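Hydrogenase/urease nickel incorporation protein HypB (Helicobacter pylori, PDB 4LPS) hydrolyses GTP slowly and uses this activity to help insert nickel into [NiFe] hydrogenases, and is also needed for urease maturation. Local coordinates at residues N84-A87 with D88-R91; E222-K225 with N226-L229; K198-M201 with Q202-K205. One frame throughout, in Å; residues are numbered along the deposited sequence.

In the fold
All three interactions lie within single helices packed around the parallel sheet of a P-loop GTPase of the SIMIBI class. Interaction 1 occupies helix 85-91, which connects strands 74-80 and 97-101, and is the one that reaches the nucleotide: Asp86 binds the magnesium ion and Arg89 the alpha phosphate of GDP. Interaction 3 belongs to helix 194-204, which connects strands 178-182 and 210-212 at the other border of the sheet; its centre is about 34 Å from that of interaction 1. Interaction 2, in helix 218-234, has its centre about 23 Å from that of interaction 1 and about 22 Å from that of interaction 3, with the Phe224 side chain about 12 Å from GDP.

Interaction 1: residues N84-A87 with D88-R91. With MG (magnesium ion), chain C; GDP (guanosine-5'-diphosphate), chain D.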
ATOM      1  N   ASN A  84      -1.138   6.204  17.532  1.00 18.22           N
ATOM      2  CA  ASN A  84      -0.141   6.603  16.548  1.00 18.91           C
ATOM      3  C   ASN A  84       1.010   5.605  16.534  1.00 21.87           C
ATOM      4  O   ASN A  84       2.169   5.991  16.393  1.00 21.72           O
ATOM      5  CB  ASN A  84       0.392   8.008  16.856  1.00 19.65           C
ATOM      6  CG  ASN A  84      -0.339   9.097  16.097  1.00 20.96           C
ATOM      7  OD1 ASN A  84       0.249   9.787  15.262  1.00 22.16           O
ATOM      8  ND2 ASN A  84      -1.635   9.230  16.353  1.00 23.14           N
ATOM      9  N   ARG A  85       0.695   4.319  16.670  1.00 20.89           N
ATOM     10  CA  ARG A  85       1.741   3.315  16.824  1.00 22.31           C
ATOM     11  C   ARG A  85       2.518   3.118  15.522  1.00 19.88           C
ATOM     12  O   ARG A  85       3.747   3.085  15.540  1.00 18.47           O
ATOM     13  CB  ARG A  85       1.164   1.983  17.320  1.00 20.80           C
ATOM     14  CG  ARG A  85       1.091   1.878  18.848  1.00 22.13           C
ATOM     15  CD  ARG A  85       0.116   0.817  19.338  1.00 19.85           C
ATOM     16  NE  ARG A  85       0.122   0.732  20.800  1.00 21.32           N
ATOM     17  CZ  ARG A  85      -0.358  -0.293  21.498  0.53 23.81           C
ATOM     18  NH1 ARG A  85      -0.886  -1.337  20.876  1.00 22.18           N
ATOM     19  NH2 ARG A  85      -0.305  -0.276  22.823  1.00 25.37           N
ATOM     20  N   ASP A  86       1.813   2.974  14.404  1.00 17.41           N
ATOM     21  CA  ASP A  86       2.487   2.794  13.122  1.00 15.50           C
ATOM     22  C   ASP A  86       3.231   4.063  12.696  1.00 16.05           C
ATOM     23  O   ASP A  86       4.366   3.994  12.227  1.00 19.01           O
ATOM     24  CB  ASP A  86       1.495   2.367  12.039  1.00 16.84           C
ATOM     25  CG  ASP A  86       0.914   0.991  12.296  1.00 18.34           C
ATOM     26  OD1 ASP A  86       1.598   0.173  12.947  1.00 23.18           O
ATOM     27  OD2 ASP A  86      -0.217   0.721  11.837  1.00 19.46           O
ATOM     28  N   ALA A  87       2.587   5.215  12.856  1.00 15.76           N
ATOM     29  CA  ALA A  87       3.179   6.489  12.459  1.00 15.15           C
ATOM     30  C   ALA A  87       4.458   6.775  13.239  1.00 16.91           C
ATOM     31  O   ALA A  87       5.437   7.276  12.681  1.00 19.71           O
ATOM     32  CB  ALA A  87       2.180   7.620  12.649  1.00 15.12           C
ATOM     33  N   ASP A  88       4.434   6.468  14.532  1.00 17.21           N
ATOM     34  CA  ASP A  88       5.600   6.649  15.393  1.00 19.04           C
ATOM     35  C   ASP A  88       6.773   5.761  14.987  1.00 20.69           C
ATOM     36  O   ASP A  88       7.916   6.217  14.966  1.00 21.85           O
ATOM     37  CB  ASP A  88       5.237   6.381  16.855  1.00 21.91           C
ATOM     38  CG  ASP A  88       4.552   7.562  17.511  1.00 24.99           C
ATOM     39  OD1 ASP A  88       4.732   8.700  17.030  1.00 27.21           O
ATOM     40  OD2 ASP A  88       3.840   7.351  18.518  1.00 27.04           O
ATOM     41  N   ARG A  89       6.495   4.495  14.684  1.00 17.48           N
ATOM     42  CA  ARG A  89       7.531   3.589  14.190  1.00 19.76           C
ATOM     43  C   ARG A  89       8.223   4.157  12.955  1.00 18.83           C
ATOM     44  O   ARG A  89       9.441   4.051  12.809  1.00 20.81           O
ATOM     45  CB  ARG A  89       6.942   2.215  13.858  1.00 19.62           C
ATOM     46  CG  ARG A  89       6.691   1.313  15.060  1.00 21.80           C
ATOM     47  CD  ARG A  89       5.787   0.144  14.686  1.00 19.39           C
ATOM     48  NE  ARG A  89       6.426  -0.755  13.725  1.00 20.82           N
ATOM     49  CZ  ARG A  89       5.830  -1.804  13.162  1.00 21.58           C
ATOM     50  NH1 ARG A  89       6.494  -2.560  12.301  1.00 22.52           N
ATOM     51  NH2 ARG A  89       4.571  -2.094  13.455  1.00 21.01           N
ATOM     52  N   LEU A  90       7.434   4.754  12.067  1.00 16.91           N
ATOM     53  CA  LEU A  90       7.954   5.309  10.822  1.00 17.52           C
ATOM     54  C   LEU A  90       8.761   6.584  11.067  1.00 17.75           C
ATOM     55  O   LEU A  90       9.810   6.789  10.453  1.00 18.25           O
ATOM     56  CB  LEU A  90       6.807   5.584   9.848  1.00 15.97           C
ATOM     57  CG  LEU A  90       6.147   4.341   9.239  1.00 15.51           C
ATOM     58  CD1 LEU A  90       4.964   4.726   8.378  1.00 20.31           C
ATOM     59  CD2 LEU A  90       7.148   3.556   8.419  1.00 17.54           C
ATOM     60  N   ARG A  91       8.268   7.436  11.962  1.00 17.60           N
ATOM     61  CA  ARG A  91       8.949   8.692  12.274  1.00 18.31           C
ATOM     62  C   ARG A  91      10.254   8.424  13.016  1.00 19.34           C
ATOM     63  O   ARG A  91      11.222   9.171  12.866  1.00 20.18           O
ATOM     64  CB  ARG A  91       8.042   9.628  13.080  1.00 18.30           C
ATOM     65  CG  ARG A  91       6.913  10.238  12.246  1.00 17.60           C
ATOM     66  CD  ARG A  91       6.094  11.279  13.008  1.00 26.42           C
ATOM     67  NE  ARG A  91       5.336  10.722  14.128  1.00 26.62           N
ATOM     68  CZ  ARG A  91       4.008  10.662  14.169  1.00 23.95           C
ATOM     69  NH1 ARG A  91       3.291  11.126  13.154  1.00 21.50           N
ATOM     70  NH2 ARG A  91       3.393  10.145  15.224  1.00 17.64           N
TER
HETATM   71 MG    MG C 301       0.779  -1.186  10.393  1.00 19.55          MG
HETATM   72  PB  GDP D 302       1.176  -4.409   9.659  1.00 14.28           P
HETATM   73  O1B GDP D 302       0.256  -4.471  10.852  1.00 14.98           O
HETATM   74  O2B GDP D 302       1.693  -3.006   9.463  1.00  8.10           O
HETATM   75  O3B GDP D 302       0.440  -4.813   8.406  1.00 15.20           O
HETATM   76  O3A GDP D 302       2.396  -5.429   9.873  1.00 18.89           O
HETATM   77  PA  GDP D 302       3.588  -5.175  10.928  1.00 17.29           P
HETATM   78  O1A GDP D 302       4.697  -4.390  10.276  1.00 13.76           O
HETATM   79  O2A GDP D 302       3.102  -4.496  12.182  1.00 17.91           O
HETATM   80  O5' GDP D 302       4.101  -6.664  11.210  1.00 13.35           O
HETATM   81  C5' GDP D 302       3.412  -7.507  12.131  1.00 13.08           C
HETATM   82  C4' GDP D 302       4.377  -8.576  12.622  1.00 13.40           C
HETATM   83  O4' GDP D 302       4.919  -9.283  11.505  1.00 17.36           O
HETATM   84  C3' GDP D 302       5.553  -7.949  13.348  1.00 15.26           C
HETATM   85  O3' GDP D 302       5.860  -8.774  14.476  1.00 13.26           O
HETATM   86  C2' GDP D 302       6.704  -8.018  12.371  1.00 14.01           C
HETATM   87  O2' GDP D 302       7.939  -8.201  13.062  1.00 12.65           O
HETATM   88  C1' GDP D 302       6.349  -9.250  11.561  1.00 16.50           C
HETATM   89  N9  GDP D 302       6.885  -9.213  10.183  1.00 14.86           N
HETATM   90  C8  GDP D 302       6.792  -8.220   9.278  1.00 10.86           C
HETATM   91  N7  GDP D 302       7.390  -8.579   8.114  1.00 13.36           N
HETATM   92  C5  GDP D 302       7.866  -9.832   8.266  1.00 13.38           C
HETATM   93  C6  GDP D 302       8.598 -10.821   7.439  1.00 13.35           C
HETATM   94  O6  GDP D 302       8.932 -10.555   6.266  1.00 15.97           O
HETATM   95  N1  GDP D 302       8.893 -12.008   7.983  1.00 14.40           N
HETATM   96  C2  GDP D 302       8.545 -12.321   9.246  1.00 14.35           C
HETATM   97  N2  GDP D 302       8.873 -13.539   9.740  1.00 10.72           N
HETATM   98  N3  GDP D 302       7.875 -11.469  10.058  1.00 14.74           N
HETATM   99  C4  GDP D 302       7.519 -10.241   9.628  1.00 16.11           C
HETATM  100  O   HOH W   1       0.301  11.752  13.493  1.00 25.35           O
HETATM  101  O   HOH W   2       1.358  -2.265  12.296  1.00 20.83           O
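A bend at the third torsion of Arg89 (chi3 65°), after an otherwise extended start, brings its guanidinium alongside Asp86 and onto the alpha phosphate of GDP. Arg91 bends the opposite way (chi3 -66°), folding its guanidinium back over the CB of Ala87 toward Asn84. There NH2 of Arg91 donates an almost straight bond of 3.2 Å to Asn84 OD1 (174°), with amide and guanidinium nearly coplanar. The same NH2 forms a salt bridge of 2.7 Å with Asp88 OD1, reached from above the carboxylate plane. Water 1 links Asn84 OD1 to Arg91 NH1, which also bonds to Ala97 O.

At the nucleotide, Arg89 NH2 meets GDP O2A at 3.1 Å in the guanidinium plane, while Arg89 NH1 donates to O1A and pairs with Glu64. Asp86 OD2 binds magnesium at 2.6 Å, beside GDP O2B and water 2; Thr60 and Glu135 also belong to this metal site. Between Asp86 OD1 and Arg89 NH2 there is a long salt bridge of 3.8 Å, well out of the guanidinium plane. One turn of the beta-alpha-beta crossover helix 85-91 thus serves both metal and phosphate, and the positive charge of Arg89 probably offsets part of the negative charge of the diphosphate.

Interaction 2: residues E222-K225 with N226-L229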
ATOM      1  N   GLU A 222      14.707  -4.565  -2.312  1.00 27.06           N
ATOM      2  CA  GLU A 222      15.373  -3.818  -3.369  1.00 26.24           C
ATOM      3  C   GLU A 222      14.682  -4.009  -4.716  1.00 25.02           C
ATOM      4  O   GLU A 222      14.546  -3.061  -5.490  1.00 25.85           O
ATOM      5  CB  GLU A 222      16.840  -4.245  -3.455  1.00 32.45           C
ATOM      6  CG  GLU A 222      17.657  -3.525  -4.512  1.00 38.02           C
ATOM      7  CD  GLU A 222      19.143  -3.781  -4.363  1.00 47.22           C
ATOM      8  OE1 GLU A 222      19.916  -2.801  -4.318  1.00 52.27           O
ATOM      9  OE2 GLU A 222      19.538  -4.965  -4.296  1.00 48.11           O
ATOM     10  N   ASP A 223      14.257  -5.238  -4.996  1.00 24.24           N
ATOM     11  CA  ASP A 223      13.575  -5.534  -6.248  1.00 24.11           C
ATOM     12  C   ASP A 223      12.238  -4.810  -6.326  1.00 22.08           C
ATOM     13  O   ASP A 223      11.871  -4.280  -7.376  1.00 23.49           O
ATOM     14  CB  ASP A 223      13.373  -7.043  -6.410  1.00 25.74           C
ATOM     15  CG  ASP A 223      14.655  -7.769  -6.772  1.00 33.96           C
ATOM     16  OD1 ASP A 223      15.672  -7.090  -7.028  1.00 37.89           O
ATOM     17  OD2 ASP A 223      14.649  -9.022  -6.790  1.00 34.94           O
ATOM     18  N   PHE A 224      11.516  -4.784  -5.210  1.00 19.31           N
ATOM     19  CA  PHE A 224      10.201  -4.152  -5.175  1.00 17.25           C
ATOM     20  C   PHE A 224      10.350  -2.639  -5.277  1.00 19.95           C
ATOM     21  O   PHE A 224       9.528  -1.968  -5.901  1.00 17.98           O
ATOM     22  CB  PHE A 224       9.437  -4.533  -3.901  1.00 17.67           C
ATOM     23  CG  PHE A 224       8.077  -3.897  -3.801  1.00 19.51           C
ATOM     24  CD1 PHE A 224       7.074  -4.235  -4.699  1.00 19.40           C
ATOM     25  CD2 PHE A 224       7.807  -2.952  -2.822  1.00 16.76           C
ATOM     26  CE1 PHE A 224       5.820  -3.644  -4.621  1.00 16.80           C
ATOM     27  CE2 PHE A 224       6.556  -2.356  -2.735  1.00 12.71           C
ATOM     28  CZ  PHE A 224       5.561  -2.703  -3.637  1.00 12.54           C
ATOM     29  N   LYS A 225      11.395  -2.110  -4.646  1.00 20.55           N
ATOM     30  CA  LYS A 225      11.696  -0.682  -4.710  1.00 22.85           C
ATOM     31  C   LYS A 225      11.949  -0.234  -6.148  1.00 23.87           C
ATOM     32  O   LYS A 225      11.431   0.795  -6.588  1.00 19.36           O
ATOM     33  CB  LYS A 225      12.908  -0.359  -3.824  1.00 24.79           C
ATOM     34  CG  LYS A 225      13.333   1.110  -3.791  1.00 22.13           C
ATOM     35  CD  LYS A 225      14.367   1.455  -4.859  1.00 21.87           C
ATOM     36  CE  LYS A 225      15.698   0.781  -4.591  1.00 23.12           C
ATOM     37  NZ  LYS A 225      16.704   1.131  -5.635  1.00 25.17           N
ATOM     38  N   ASN A 226      12.754  -1.007  -6.871  1.00 20.10           N
ATOM     39  CA  ASN A 226      13.083  -0.684  -8.254  1.00 23.26           C
ATOM     40  C   ASN A 226      11.857  -0.780  -9.147  1.00 20.50           C
ATOM     41  O   ASN A 226      11.709  -0.014 -10.098  1.00 22.10           O
ATOM     42  CB  ASN A 226      14.186  -1.607  -8.777  1.00 23.09           C
ATOM     43  CG  ASN A 226      15.552  -1.265  -8.215  1.00 28.73           C
ATOM     44  OD1 ASN A 226      15.821  -0.117  -7.864  1.00 29.44           O
ATOM     45  ND2 ASN A 226      16.425  -2.264  -8.133  1.00 25.90           N
ATOM     46  N   PHE A 227      10.983  -1.730  -8.830  1.00 19.40           N
ATOM     47  CA  PHE A 227       9.694  -1.863  -9.494  1.00 21.30           C
ATOM     48  C   PHE A 227       8.869  -0.589  -9.359  1.00 18.84           C
ATOM     49  O   PHE A 227       8.310  -0.091 -10.338  1.00 18.05           O
ATOM     50  CB  PHE A 227       8.933  -3.059  -8.913  1.00 19.87           C
ATOM     51  CG  PHE A 227       7.487  -3.121  -9.313  1.00 21.48           C
ATOM     52  CD1 PHE A 227       7.121  -3.518 -10.590  1.00 23.82           C
ATOM     53  CD2 PHE A 227       6.492  -2.801  -8.401  1.00 19.17           C
ATOM     54  CE1 PHE A 227       5.789  -3.578 -10.956  1.00 22.75           C
ATOM     55  CE2 PHE A 227       5.157  -2.860  -8.758  1.00 22.87           C
ATOM     56  CZ  PHE A 227       4.806  -3.251 -10.038  1.00 22.27           C
ATOM     57  N   LEU A 228       8.807  -0.059  -8.143  1.00 16.92           N
ATOM     58  CA  LEU A 228       8.060   1.163  -7.876  1.00 16.23           C
ATOM     59  C   LEU A 228       8.663   2.349  -8.617  1.00 17.26           C
ATOM     60  O   LEU A 228       7.939   3.194  -9.144  1.00 17.14           O
ATOM     61  CB  LEU A 228       8.021   1.443  -6.374  1.00 15.42           C
ATOM     62  CG  LEU A 228       7.225   0.457  -5.514  1.00 14.41           C
ATOM     63  CD1 LEU A 228       7.246   0.886  -4.058  1.00 13.80           C
ATOM     64  CD2 LEU A 228       5.790   0.337  -6.008  1.00 15.00           C
ATOM     65  N   LEU A 229       9.993   2.405  -8.643  1.00 18.90           N
ATOM     66  CA  LEU A 229      10.714   3.476  -9.319  1.00 22.08           C
ATOM     67  C   LEU A 229      10.407   3.476 -10.811  1.00 23.44           C
ATOM     68  O   LEU A 229      10.247   4.534 -11.421  1.00 21.71           O
ATOM     69  CB  LEU A 229      12.223   3.337  -9.093  1.00 24.85           C
ATOM     70  CG  LEU A 229      12.778   3.798  -7.743  1.00 26.45           C
ATOM     71  CD1 LEU A 229      14.293   3.661  -7.714  1.00 31.54           C
ATOM     72  CD2 LEU A 229      12.365   5.235  -7.455  1.00 25.86           C
TER
HETATM   73  O   HOH W   3      18.896  -1.137  -7.029  1.00 31.00           O
HETATM   74  O   HOH W   4      16.277  -4.807  -8.638  1.00 26.74           O
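Lys225 NZ reaches the neighbouring Asn226 and donates to its OD1 over 2.7 Å, approaching 34° out of the amide carbonyl plane. In the lysine chain CG lies anti to the backbone N (chi1 -180°), and bends at chi2 and chi3 angle the chain so that NZ comes to Asn226 OD1. This ammonium has a second, charged partner in the salt bridge to Asp71, and water 3 accepts a weak bond from it. The ND2 of Asn226 is met by two waters. Water 4 accepts from Asn226 ND2 at 2.6 Å and donates to Asp223 OD1, whose carboxylate also forms a salt bridge with Lys219; water 3 accepts from Asn226 ND2 at 2.9 Å and reaches Glu222 OE1 by a weak bond. Both polar atoms of the Asn226 amide are therefore occupied.

In the backbone, the amides of Asn226, Phe227, Leu228 and Leu229 bond to the carbonyls four residues earlier, the regular pattern of an alpha-helix. Helix 218-234 lays its apolar side on the parallel sheet of the P-loop GTPase: Phe224 and Leu228 both touch Ile154 of strand 152-158, and Phe224 also reaches Phe51 of strand 47-52. Leu228 CG sits over one face of the Phe224 ring, 4.2 Å from its centroid in a CH-pi contact, and Leu228 CD1 touches Phe224 CE2 at 3.6 Å. The Phe224 and Phe227 rings are near parallel (27°) but slid apart, barely overlapping, with centroids 6.0 Å apart. Phe211 meets both rings, edge-to-face with Phe224. Toward the polar side, Leu229 CD1 rests against Lys225 CD at 3.6 Å.

Interaction 3: residues K198-M201 with Q202-K205; sequences KEDM and QKLK
Asp200 OD1 is gripped by two side chains: the ammonium of Lys203, whose NZ forms a salt bridge with it at 3.5 Å, and the amide NE2 of Gln196, which donates a hydrogen bond from one turn earlier. The Asp200 and Lys203 side chains run side by side in the same direction. Bends at chi3 (-87°) and chi4 (-79°) curl the lysine so that NZ turns in to OD1. With a hydrogen bond from Gln196 and the positive charge of Lys203 close by, this buried carboxylate is probably kept in its charged form.

Asp200 O also receives two backbone donors: Leu204 N at 3.1 Å, and Lys203 N by a weak, strongly bent bond (123°). Lys203 N has a straighter partner in Glu199 O, so its hydrogen is shared between the two carbonyls. At the end of the helix Lys205 N donates to Met201 O over 2.8 Å, although Lys205 itself has already left helical geometry.

Helix 194-204 is the crossover of a right-handed beta-alpha-beta unit, joining strand 178-182 to strand 210-212 at the border of the sheet. Met201 rests on Ile210 of that border strand and on Phe173, and Leu204 packs on helices 165-168 and 170-174. The Met201 and Lys205 side chains point the same way, Met201 CE lying 4.0 Å from Lys205 CB, and the lysine continues to the carbonyls of Ala176 and Met174, to which NZ donates.

On the exposed side, Lys198 and Gln202 are joined through water 5, which accepts from Lys198 NZ at 3.0 Å and donates to Gln202 OE1 at 2.7 Å. Lys198 CE lies 3.6 Å from Gln202 OE1.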
ATOM      1  N   LYS A 198      -0.559 -18.026  -7.010  1.00 14.75           N
ATOM      2  CA  LYS A 198      -0.273 -17.721  -8.406  1.00 18.56           C
ATOM      3  C   LYS A 198      -1.446 -18.117  -9.295  1.00 16.98           C
ATOM      4  O   LYS A 198      -1.856 -17.353 -10.167  1.00 17.43           O
ATOM      5  CB  LYS A 198       1.002 -18.435  -8.860  1.00 23.45           C
ATOM      6  CG  LYS A 198       1.372 -18.193 -10.318  1.00 29.23           C
ATOM      7  CD  LYS A 198       1.908 -16.777 -10.505  1.00 36.14           C
ATOM      8  CE  LYS A 198       2.085 -16.424 -11.975  1.00 42.26           C
ATOM      9  NZ  LYS A 198       2.386 -14.971 -12.143  1.00 42.69           N
ATOM     10  N   GLU A 199      -1.994 -19.303  -9.053  1.00 19.52           N
ATOM     11  CA  GLU A 199      -3.064 -19.839  -9.883  1.00 21.00           C
ATOM     12  C   GLU A 199      -4.375 -19.104  -9.642  1.00 18.76           C
ATOM     13  O   GLU A 199      -5.153 -18.887 -10.575  1.00 20.18           O
ATOM     14  CB  GLU A 199      -3.240 -21.335  -9.620  1.00 24.15           C
ATOM     15  CG  GLU A 199      -2.114 -22.195 -10.174  1.00 34.42           C
ATOM     16  CD  GLU A 199      -2.052 -23.563  -9.525  1.00 41.14           C
ATOM     17  OE1 GLU A 199      -1.023 -24.254  -9.687  1.00 42.04           O
ATOM     18  OE2 GLU A 199      -3.035 -23.948  -8.855  1.00 41.50           O
ATOM     19  N   ASP A 200      -4.627 -18.745  -8.388  1.00 21.38           N
ATOM     20  CA  ASP A 200      -5.810 -17.968  -8.033  1.00 22.99           C
ATOM     21  C   ASP A 200      -5.764 -16.581  -8.660  1.00 21.74           C
ATOM     22  O   ASP A 200      -6.768 -16.086  -9.176  1.00 23.33           O
ATOM     23  CB  ASP A 200      -5.945 -17.859  -6.517  1.00 22.93           C
ATOM     24  CG  ASP A 200      -6.456 -19.136  -5.888  1.00 28.46           C
ATOM     25  OD1 ASP A 200      -6.807 -20.072  -6.637  1.00 30.86           O
ATOM     26  OD2 ASP A 200      -6.514 -19.198  -4.640  1.00 31.59           O
ATOM     27  N   MET A 201      -4.597 -15.949  -8.600  1.00 18.89           N
ATOM     28  CA  MET A 201      -4.416 -14.643  -9.225  1.00 20.10           C
ATOM     29  C   MET A 201      -4.503 -14.753 -10.740  1.00 24.12           C
ATOM     30  O   MET A 201      -4.916 -13.806 -11.412  1.00 20.25           O
ATOM     31  CB  MET A 201      -3.082 -14.011  -8.823  1.00 19.19           C
ATOM     32  CG  MET A 201      -3.060 -13.419  -7.425  1.00 18.33           C
ATOM     33  SD  MET A 201      -4.330 -12.155  -7.209  1.00 20.67           S
ATOM     34  CE  MET A 201      -3.850 -10.955  -8.450  1.00 18.02           C
ATOM     35  N   GLN A 202      -4.097 -15.899 -11.275  1.00 25.16           N
ATOM     36  CA  GLN A 202      -4.196 -16.142 -12.710  1.00 29.89           C
ATOM     37  C   GLN A 202      -5.646 -16.060 -13.185  1.00 25.17           C
ATOM     38  O   GLN A 202      -5.927 -15.538 -14.263  1.00 26.64           O
ATOM     39  CB  GLN A 202      -3.612 -17.512 -13.062  1.00 37.38           C
ATOM     40  CG  GLN A 202      -2.099 -17.524 -13.209  1.00 47.36           C
ATOM     41  CD  GLN A 202      -1.609 -16.708 -14.386  1.00 57.35           C
ATOM     42  OE1 GLN A 202      -0.576 -16.044 -14.303  1.00 63.42           O
ATOM     43  NE2 GLN A 202      -2.342 -16.760 -15.493  1.00 57.24           N
ATOM     44  N   LYS A 203      -6.559 -16.581 -12.372  1.00 26.02           N
ATOM     45  CA  LYS A 203      -7.988 -16.534 -12.671  1.00 29.82           C
ATOM     46  C   LYS A 203      -8.564 -15.129 -12.490  1.00 28.66           C
ATOM     47  O   LYS A 203      -9.361 -14.663 -13.306  1.00 27.52           O
ATOM     48  CB  LYS A 203      -8.746 -17.541 -11.801  1.00 35.78           C
ATOM     49  CG  LYS A 203      -8.257 -18.983 -11.965  1.00 40.88           C
ATOM     50  CD  LYS A 203      -9.302 -19.996 -11.501  1.00 45.58           C
ATOM     51  CE  LYS A 203      -9.186 -20.284 -10.012  1.00 45.46           C
ATOM     52  NZ  LYS A 203      -8.078 -21.235  -9.713  1.00 44.59           N
ATOM     53  N   LEU A 204      -8.162 -14.463 -11.411  1.00 23.35           N
ATOM     54  CA  LEU A 204      -8.745 -13.180 -11.031  1.00 24.96           C
ATOM     55  C   LEU A 204      -8.189 -12.023 -11.849  1.00 24.68           C
ATOM     56  O   LEU A 204      -8.943 -11.260 -12.454  1.00 26.93           O
ATOM     57  CB  LEU A 204      -8.505 -12.910  -9.543  1.00 24.74           C
ATOM     58  CG  LEU A 204      -9.686 -13.070  -8.587  1.00 26.98           C
ATOM     59  CD1 LEU A 204     -10.412 -14.375  -8.848  1.00 26.08           C
ATOM     60  CD2 LEU A 204      -9.209 -12.999  -7.146  1.00 25.10           C
ATOM     61  N   LYS A 205      -6.866 -11.901 -11.865  1.00 24.66           N
ATOM     62  CA  LYS A 205      -6.208 -10.741 -12.453  1.00 23.95           C
ATOM     63  C   LYS A 205      -4.800 -11.119 -12.903  1.00 26.26           C
ATOM     64  O   LYS A 205      -3.820 -10.820 -12.217  1.00 26.05           O
ATOM     65  CB  LYS A 205      -6.172  -9.589 -11.446  1.00 22.41           C
ATOM     66  CG  LYS A 205      -5.695  -8.258 -12.008  1.00 23.28           C
ATOM     67  CD  LYS A 205      -6.544  -7.120 -11.458  1.00 23.14           C
ATOM     68  CE  LYS A 205      -6.095  -5.763 -11.981  1.00 20.50           C
ATOM     69  NZ  LYS A 205      -6.308  -4.700 -10.956  1.00 23.98           N
TER
HETATM   70  O   HOH W   5      -0.610 -14.540 -12.037  1.00 28.10           O